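PDB 4QNI: uncharacterized protein from Bacteroides thetaiotaomicron, which is of unknown function but is a two-domain protein that probably serves as an auxiliary nutrient-binding protein. Local coordinates for residues A[66-71]-A[110-115]; A[214-219]-A[235-240]; A[283-288]-A[318-323]. All blocks are in the same frame, centred on the assembly; numbering follows the deposited sequence.

Contact 1 of 3, residues A[66-71]-A[110-115]; sequences VTVHVA and LQIKAG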
# COMPACT_ATOMS: atom_id res chain seq x y z
N VAL A 66 16.55 25.17 23.04
CA VAL A 66 16.71 25.12 21.58
C VAL A 66 16.01 26.32 20.93
O VAL A 66 14.84 26.59 21.22
CB VAL A 66 16.19 23.77 21.00
CG1 VAL A 66 16.28 23.72 19.47
CG2 VAL A 66 16.94 22.58 21.60
N THR A 67 16.73 27.03 20.06
CA THR A 67 16.20 28.14 19.28
C THR A 67 16.04 27.62 17.88
O THR A 67 17.04 27.30 17.22
CB THR A 67 17.09 29.39 19.38
OG1 THR A 67 17.17 29.79 20.74
CG2 THR A 67 16.58 30.54 18.52
N VAL A 68 14.80 27.49 17.42
CA VAL A 68 14.48 26.97 16.09
C VAL A 68 14.30 28.15 15.14
O VAL A 68 13.62 29.12 15.46
CB VAL A 68 13.23 26.06 16.14
CG1 VAL A 68 12.90 25.49 14.75
CG2 VAL A 68 13.42 24.93 17.15
N HIS A 69 14.94 28.05 13.98
CA HIS A 69 14.89 29.04 12.92
C HIS A 69 14.00 28.53 11.82
O HIS A 69 14.18 27.40 11.35
CB HIS A 69 16.29 29.36 12.43
CG HIS A 69 17.12 29.96 13.51
ND1 HIS A 69 17.25 31.32 13.64
CD2 HIS A 69 17.77 29.36 14.53
CE1 HIS A 69 18.01 31.51 14.70
NE2 HIS A 69 18.34 30.36 15.28
N VAL A 70 13.02 29.34 11.45
CA VAL A 70 11.98 29.05 10.47
C VAL A 70 12.06 30.10 9.36
O VAL A 70 12.23 31.28 9.66
CB VAL A 70 10.56 29.03 11.16
CG1 VAL A 70 9.42 29.06 10.15
CG2 VAL A 70 10.41 27.84 12.10
N ALA A 71 11.92 29.69 8.10
CA ALA A 71 11.98 30.64 7.00
C ALA A 71 10.99 30.28 5.91
O ALA A 71 10.54 29.13 5.83
CB ALA A 71 13.39 30.73 6.43
N LEU A 110 12.04 30.65 17.06
CA LEU A 110 11.19 30.13 18.12
C LEU A 110 12.03 29.44 19.19
O LEU A 110 12.86 28.60 18.87
CB LEU A 110 10.12 29.16 17.54
CG LEU A 110 9.22 28.46 18.55
CD1 LEU A 110 8.19 29.42 19.16
CD2 LEU A 110 8.61 27.20 17.98
N GLN A 111 11.77 29.76 20.45
CA GLN A 111 12.46 29.14 21.57
C GLN A 111 11.68 27.94 22.09
O GLN A 111 10.45 28.01 22.21
CB GLN A 111 12.66 30.15 22.71
CG GLN A 111 13.50 31.38 22.35
CD GLN A 111 14.99 31.17 22.43
OE1 GLN A 111 15.76 31.77 21.67
NE2 GLN A 111 15.46 30.33 23.36
N ILE A 112 12.39 26.84 22.40
CA ILE A 112 11.80 25.64 23.00
C ILE A 112 12.40 25.51 24.39
O ILE A 112 13.63 25.54 24.51
CB ILE A 112 11.99 24.32 22.15
CG1 ILE A 112 11.84 24.53 20.62
CG2 ILE A 112 11.13 23.16 22.67
CD1 ILE A 112 10.48 24.70 20.06
N LYS A 113 11.56 25.39 25.44
CA LYS A 113 12.03 25.23 26.82
C LYS A 113 12.82 23.93 26.97
O LYS A 113 12.52 22.94 26.30
CB LYS A 113 10.86 25.28 27.82
N ALA A 114 13.84 23.96 27.84
CA ALA A 114 14.81 22.91 28.14
C ALA A 114 14.29 21.45 28.00
O ALA A 114 14.85 20.69 27.19
CB ALA A 114 15.38 23.11 29.54
N GLY A 115 13.27 21.08 28.77
CA GLY A 115 12.73 19.72 28.78
C GLY A 115 11.47 19.50 27.98
O GLY A 115 10.79 18.48 28.16
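V66 and I112 form a hydrogen-bonded antiparallel pair at the start of this strand contact. The I112 N to V66 O bond is short at 2.7 Å, whereas V66 N to I112 O stretches to 3.3 Å, consistent with the ladder ending there, where strand 109-112 gives way to a loop. T67 stands opposite Q111 in the next, non-hydrogen-bonded pair, and here the side chains supply the link. T67 OG1 lies beside its backbone N (chi1 -60°), anti to the carbonyl carbon, and donates to Q111 OE1 at 2.6 Å. The donor sits about 50° above the carbonyl plane of the Q111 amide rather than on a lone pair, and the bend of the Q111 chain at chi2 brings its amide toward T67. An alanine at T67 is likely to leave the Q111 carboxamide without this partner and able to swing on its flexible chain. V68 then restores the backbone ladder with L110: V68 N to L110 O and L110 N to V68 O both measure 2.7 Å. On the face that V68 shares with V66, L110 and I112, V68 CG2 reaches diagonally across to I112 CG1 at 3.8 Å. V70 carries the pairing past L110 through a backbone bond to E108. Strand 66-72 also pairs with strand 135-142. The aliphatic face packs against I54 and V56 of strand 47-56 and I142 of strand 135-142, while H11 and I13 of the second subunit pack on V66 and V68.

Contact 2 of 3, residues A[214-219]-A[235-240]; sequences QTIFTY and IKFAFN. With EDO (1,2-ethanediol), chain E.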
# COMPACT_ATOMS: atom_id res chain seq x y z
N GLN A 214 -19.84 36.85 6.85
CA GLN A 214 -21.22 36.52 6.45
C GLN A 214 -21.33 36.22 4.97
O GLN A 214 -22.45 36.19 4.42
CB GLN A 214 -22.15 37.72 6.79
CG GLN A 214 -22.29 38.00 8.28
CD GLN A 214 -22.92 36.84 9.03
OE1 GLN A 214 -22.46 36.47 10.12
NE2 GLN A 214 -23.98 36.23 8.46
N THR A 215 -20.17 36.02 4.31
CA THR A 215 -20.15 35.80 2.88
C THR A 215 -19.14 34.75 2.49
O THR A 215 -18.00 34.74 2.97
CB THR A 215 -19.84 37.13 2.11
OG1 THR A 215 -20.40 38.26 2.77
CG2 THR A 215 -20.29 37.11 0.66
N ILE A 216 -19.56 33.91 1.57
CA ILE A 216 -18.71 32.91 0.94
C ILE A 216 -18.85 33.10 -0.56
O ILE A 216 -19.71 33.87 -1.02
CB ILE A 216 -19.10 31.44 1.38
CG1 ILE A 216 -20.53 31.04 0.93
CG2 ILE A 216 -18.90 31.20 2.89
CD1 ILE A 216 -20.85 29.47 1.05
N PHE A 217 -18.07 32.34 -1.32
CA PHE A 217 -18.35 32.18 -2.74
C PHE A 217 -18.19 30.68 -3.09
O PHE A 217 -17.51 29.92 -2.39
CB PHE A 217 -17.55 33.12 -3.68
CG PHE A 217 -16.13 32.67 -3.97
CD1 PHE A 217 -15.87 31.71 -4.94
CD2 PHE A 217 -15.06 33.21 -3.25
CE1 PHE A 217 -14.58 31.28 -5.18
CE2 PHE A 217 -13.77 32.77 -3.48
CZ PHE A 217 -13.53 31.81 -4.44
N THR A 218 -18.87 30.26 -4.16
CA THR A 218 -18.66 28.95 -4.77
C THR A 218 -18.30 29.25 -6.23
O THR A 218 -18.63 30.34 -6.72
CB THR A 218 -19.89 28.02 -4.69
OG1 THR A 218 -20.85 28.42 -5.67
CG2 THR A 218 -20.52 27.87 -3.25
N TYR A 219 -17.68 28.32 -6.93
CA TYR A 219 -17.58 28.50 -8.37
C TYR A 219 -18.97 28.15 -8.97
O TYR A 219 -19.73 27.40 -8.35
CB TYR A 219 -16.46 27.66 -8.99
CG TYR A 219 -15.09 28.13 -8.54
CD1 TYR A 219 -14.59 29.36 -8.96
CD2 TYR A 219 -14.33 27.38 -7.65
CE1 TYR A 219 -13.38 29.85 -8.47
CE2 TYR A 219 -13.10 27.84 -7.20
CZ TYR A 219 -12.63 29.07 -7.61
OH TYR A 219 -11.41 29.52 -7.19
N ILE A 235 -19.59 32.79 -7.69
CA ILE A 235 -20.96 33.06 -7.26
C ILE A 235 -20.93 33.35 -5.75
O ILE A 235 -20.61 32.47 -4.96
CB ILE A 235 -21.92 31.89 -7.63
CG1 ILE A 235 -21.85 31.49 -9.13
CG2 ILE A 235 -23.36 32.19 -7.18
CD1 ILE A 235 -22.01 32.65 -10.25
N LYS A 236 -21.27 34.58 -5.36
CA LYS A 236 -21.26 35.05 -3.97
C LYS A 236 -22.51 34.68 -3.24
O LYS A 236 -23.60 34.83 -3.79
CB LYS A 236 -21.07 36.57 -3.91
CG LYS A 236 -19.68 37.06 -4.31
CD LYS A 236 -19.63 38.59 -4.50
CE LYS A 236 -19.82 39.40 -3.23
NZ LYS A 236 -20.00 40.86 -3.51
N PHE A 237 -22.35 34.21 -1.98
CA PHE A 237 -23.46 33.85 -1.07
C PHE A 237 -23.32 34.66 0.22
O PHE A 237 -22.36 34.48 0.97
CB PHE A 237 -23.49 32.35 -0.76
CG PHE A 237 -23.88 31.46 -1.92
CD1 PHE A 237 -22.96 31.15 -2.93
CD2 PHE A 237 -25.12 30.83 -1.95
CE1 PHE A 237 -23.31 30.30 -3.99
CE2 PHE A 237 -25.47 29.96 -3.00
CZ PHE A 237 -24.58 29.74 -4.03
N ALA A 238 -24.26 35.58 0.43
CA ALA A 238 -24.28 36.47 1.60
C ALA A 238 -25.40 36.01 2.51
O ALA A 238 -26.52 35.91 2.06
CB ALA A 238 -24.48 37.92 1.17
N PHE A 239 -25.09 35.68 3.78
CA PHE A 239 -26.04 35.15 4.78
C PHE A 239 -26.61 36.30 5.55
O PHE A 239 -25.88 36.95 6.28
CB PHE A 239 -25.32 34.13 5.70
CG PHE A 239 -24.81 32.95 4.89
CD1 PHE A 239 -23.61 33.02 4.20
CD2 PHE A 239 -25.57 31.78 4.79
CE1 PHE A 239 -23.19 31.96 3.39
CE2 PHE A 239 -25.15 30.72 3.99
CZ PHE A 239 -23.95 30.81 3.30
N ASN A 240 -27.89 36.60 5.35
CA ASN A 240 -28.55 37.76 5.96
C ASN A 240 -29.24 37.38 7.27
O ASN A 240 -30.45 37.58 7.44
CB ASN A 240 -29.53 38.37 4.97
CG ASN A 240 -28.88 38.76 3.67
OD1 ASN A 240 -27.83 39.40 3.64
ND2 ASN A 240 -29.48 38.37 2.56
C1 EDO E . -23.21 26.35 -5.89
O1 EDO E . -23.56 27.47 -6.68
C2 EDO E . -23.85 25.09 -6.45
O2 EDO E . -23.23 24.74 -7.68
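In the large antiparallel sheet of the C-terminal half of the chain, strands 215-219 and 234-240 are immediate neighbours, joined by hydrogen-bonded pairs I216-F237 and T218-I235. The F237 N to I216 O bond (2.8 Å) is practically straight at its hydrogen (N-H...O 179°). Just before the first strand, Q214 grips F239 twice: its carbonyl accepts from F239 N at 2.8 Å, and its side-chain NE2, turned back by a bend at chi2, gives a 3.0 Å bond to F239 O. NE2 also meets Y171 OH. The face of the sheet carrying I216, F237 and I235 is mainly apolar, with T218 as its polar member. I216 CG1, held between its backbone N and carbonyl carbon (chi1 64°), wedges between F237 CB and the edge of the F239 ring, 3.7 Å from F239 CE1. On this same face T218 OG1 lies obliquely by F237 CE1 at 3.5 Å, donates to Y219 O and weakly receives a bond from 1,2-ethanediol O1. Around this layer, F269 meets F239 edge-to-face, and V247 and I249 of strand 244-250 pack on F237. On the other face, T215 OG1 bonds D212, while the F217 ring presents its CE1 edge to the face of Y219.

Contact 3 of 3, residues A[283-288]-A[318-323]; sequences EHRYVI and RDINTQ. With EDO (1,2-ethanediol), chain F.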
# COMPACT_ATOMS: atom_id res chain seq x y z
N GLU A 283 -20.98 16.62 18.02
CA GLU A 283 -22.12 17.35 17.51
C GLU A 283 -21.94 17.59 16.00
O GLU A 283 -20.89 18.05 15.56
CB GLU A 283 -22.23 18.68 18.29
CG GLU A 283 -23.21 19.70 17.73
CD GLU A 283 -23.18 21.04 18.46
OE1 GLU A 283 -22.07 21.54 18.76
OE2 GLU A 283 -24.27 21.58 18.74
N HIS A 284 -22.97 17.24 15.23
CA HIS A 284 -23.03 17.48 13.79
C HIS A 284 -23.78 18.79 13.59
O HIS A 284 -24.95 18.88 13.97
CB HIS A 284 -23.75 16.33 13.05
CG HIS A 284 -23.15 14.98 13.28
ND1 HIS A 284 -21.93 14.62 12.72
CD2 HIS A 284 -23.64 13.93 13.97
CE1 HIS A 284 -21.71 13.38 13.11
NE2 HIS A 284 -22.71 12.92 13.85
N ARG A 285 -23.09 19.83 13.08
CA ARG A 285 -23.72 21.12 12.80
C ARG A 285 -23.94 21.20 11.32
O ARG A 285 -23.07 20.81 10.53
CB ARG A 285 -22.90 22.31 13.32
CG ARG A 285 -22.85 22.37 14.84
CD ARG A 285 -23.37 23.68 15.41
NE ARG A 285 -22.29 24.63 15.64
CZ ARG A 285 -21.62 24.76 16.79
NH1 ARG A 285 -21.92 23.99 17.83
NH2 ARG A 285 -20.65 25.66 16.90
N TYR A 286 -25.10 21.67 10.93
CA TYR A 286 -25.46 21.74 9.53
C TYR A 286 -25.80 23.14 9.09
O TYR A 286 -26.47 23.86 9.83
CB TYR A 286 -26.67 20.83 9.25
CG TYR A 286 -26.42 19.39 9.60
CD1 TYR A 286 -25.62 18.58 8.79
CD2 TYR A 286 -26.97 18.82 10.75
CE1 TYR A 286 -25.41 17.23 9.10
CE2 TYR A 286 -26.74 17.49 11.08
CZ TYR A 286 -25.97 16.69 10.24
OH TYR A 286 -25.74 15.37 10.53
N VAL A 287 -25.37 23.50 7.89
CA VAL A 287 -25.78 24.75 7.26
C VAL A 287 -26.58 24.30 6.06
O VAL A 287 -26.02 23.65 5.18
CB VAL A 287 -24.64 25.73 6.92
CG1 VAL A 287 -25.20 26.99 6.22
CG2 VAL A 287 -23.85 26.12 8.16
N ILE A 288 -27.90 24.56 6.04
CA ILE A 288 -28.71 24.14 4.89
C ILE A 288 -29.10 25.37 4.07
O ILE A 288 -29.72 26.27 4.62
CB ILE A 288 -29.94 23.34 5.37
CG1 ILE A 288 -29.47 22.03 6.06
CG2 ILE A 288 -30.94 23.07 4.23
CD1 ILE A 288 -30.54 21.29 6.78
N ARG A 318 -20.51 19.97 9.74
CA ARG A 318 -19.31 20.28 10.48
C ARG A 318 -19.38 19.52 11.78
O ARG A 318 -20.37 19.62 12.50
CB ARG A 318 -19.20 21.80 10.69
CG ARG A 318 -17.88 22.23 11.23
CD ARG A 318 -17.78 23.73 11.42
NE ARG A 318 -17.56 24.45 10.17
CZ ARG A 318 -17.41 25.77 10.11
NH1 ARG A 318 -17.42 26.50 11.22
NH2 ARG A 318 -17.25 26.38 8.94
N ASP A 319 -18.35 18.74 12.08
CA ASP A 319 -18.35 17.96 13.31
C ASP A 319 -17.60 18.67 14.36
O ASP A 319 -16.44 19.03 14.17
CB ASP A 319 -17.80 16.55 13.07
CG ASP A 319 -18.59 15.80 12.02
OD1 ASP A 319 -19.84 15.79 12.11
OD2 ASP A 319 -17.97 15.33 11.03
N ILE A 320 -18.29 18.90 15.48
CA ILE A 320 -17.78 19.60 16.65
C ILE A 320 -17.63 18.61 17.77
O ILE A 320 -18.62 18.04 18.23
CB ILE A 320 -18.70 20.80 17.04
CG1 ILE A 320 -19.20 21.65 15.83
CG2 ILE A 320 -18.10 21.64 18.17
CD1 ILE A 320 -18.21 22.43 15.04
N ASN A 321 -16.40 18.38 18.19
CA ASN A 321 -16.07 17.49 19.30
C ASN A 321 -16.08 18.34 20.54
O ASN A 321 -15.12 19.07 20.77
CB ASN A 321 -14.68 16.85 19.06
CG ASN A 321 -14.17 15.92 20.15
OD1 ASN A 321 -14.63 15.94 21.30
ND2 ASN A 321 -13.21 15.08 19.81
N THR A 322 -17.14 18.26 21.35
CA THR A 322 -17.25 19.08 22.57
C THR A 322 -16.25 18.67 23.70
O THR A 322 -16.30 19.27 24.79
CB THR A 322 -18.68 19.10 23.09
OG1 THR A 322 -19.01 17.79 23.55
CG2 THR A 322 -19.68 19.57 22.05
N GLN A 323 -15.29 17.74 23.43
CA GLN A 323 -14.24 17.38 24.41
C GLN A 323 -13.05 18.38 24.29
O GLN A 323 -11.96 18.16 24.85
CB GLN A 323 -13.77 15.91 24.29
CG GLN A 323 -14.81 14.89 24.77
CD GLN A 323 -14.31 13.46 24.69
OE1 GLN A 323 -13.52 13.07 23.81
NE2 GLN A 323 -14.81 12.63 25.60
C1 EDO F . -21.66 26.67 12.17
O1 EDO F . -21.83 25.75 11.10
C2 EDO F . -20.56 26.14 13.14
O2 EDO F . -20.39 27.04 14.24
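H284 and D319 turn their side chains the same way, each with CG anti to its own carbonyl carbon (chi1 -57° and -59°), and the groups meet above a non-hydrogen-bonded pair. H284 ND1 reaches D319 OD1 at the edge of the ring in a bent hydrogen bond whose modelled length of 2.5 Å is very short and doubtful, with ring and carboxylate planes about 80° apart. Bends at chi2 and chi3 fold R285 back across I320 on the opposite face of the sheet. Its guanidinium thus lies with one face over I320 CG1, which sits 4.0 Å from the plane near the centre, and R285 CG touches the same atom at 3.8 Å. E283, extended alongside I320, offers OE1 to R285 NH1 in a 2.6 Å salt bridge. R285 has a second acidic partner, E327, through NH2, which also donates to 1,2-ethanediol O2 at 3.0 Å. Backbone bonds pin the pairs flanking H284 and D319: I320 N to E283 O is 2.7 Å and R285 N to R318 O is 2.8 Å. The two segments belong to the hairpin of strands 282-298 and 306-321, and R318 reaches away to the carbonyls of N169 and S172. Because H284 NE2 bonds D276 as well, the imidazole is bracketed by two carboxylates, which would probably favour its positively charged form, and the carboxylates of E283 and E327 probably balance the charge of R285.

Overall arrangement
All three contacts join antiparallel strands, but in different settings. Contact 1 belongs to the N-terminal region, about 41 Å between centres from contact 2 and 35 Å from contact 3. Contacts 2 and 3 share one large antiparallel sheet, their nearest atoms about 4 Å apart, though each ties a different pair of strands. Contact 2 is buried and largely aromatic, with no other chain of the assembly touching it. Contact 3 lies at the surface and relies on charged and imidazole groups, and contact 1, partly buried, puts aliphatic residues on one face and a Thr-Gln bond on the other. Both contact 1 and contact 3 also touch the second subunit.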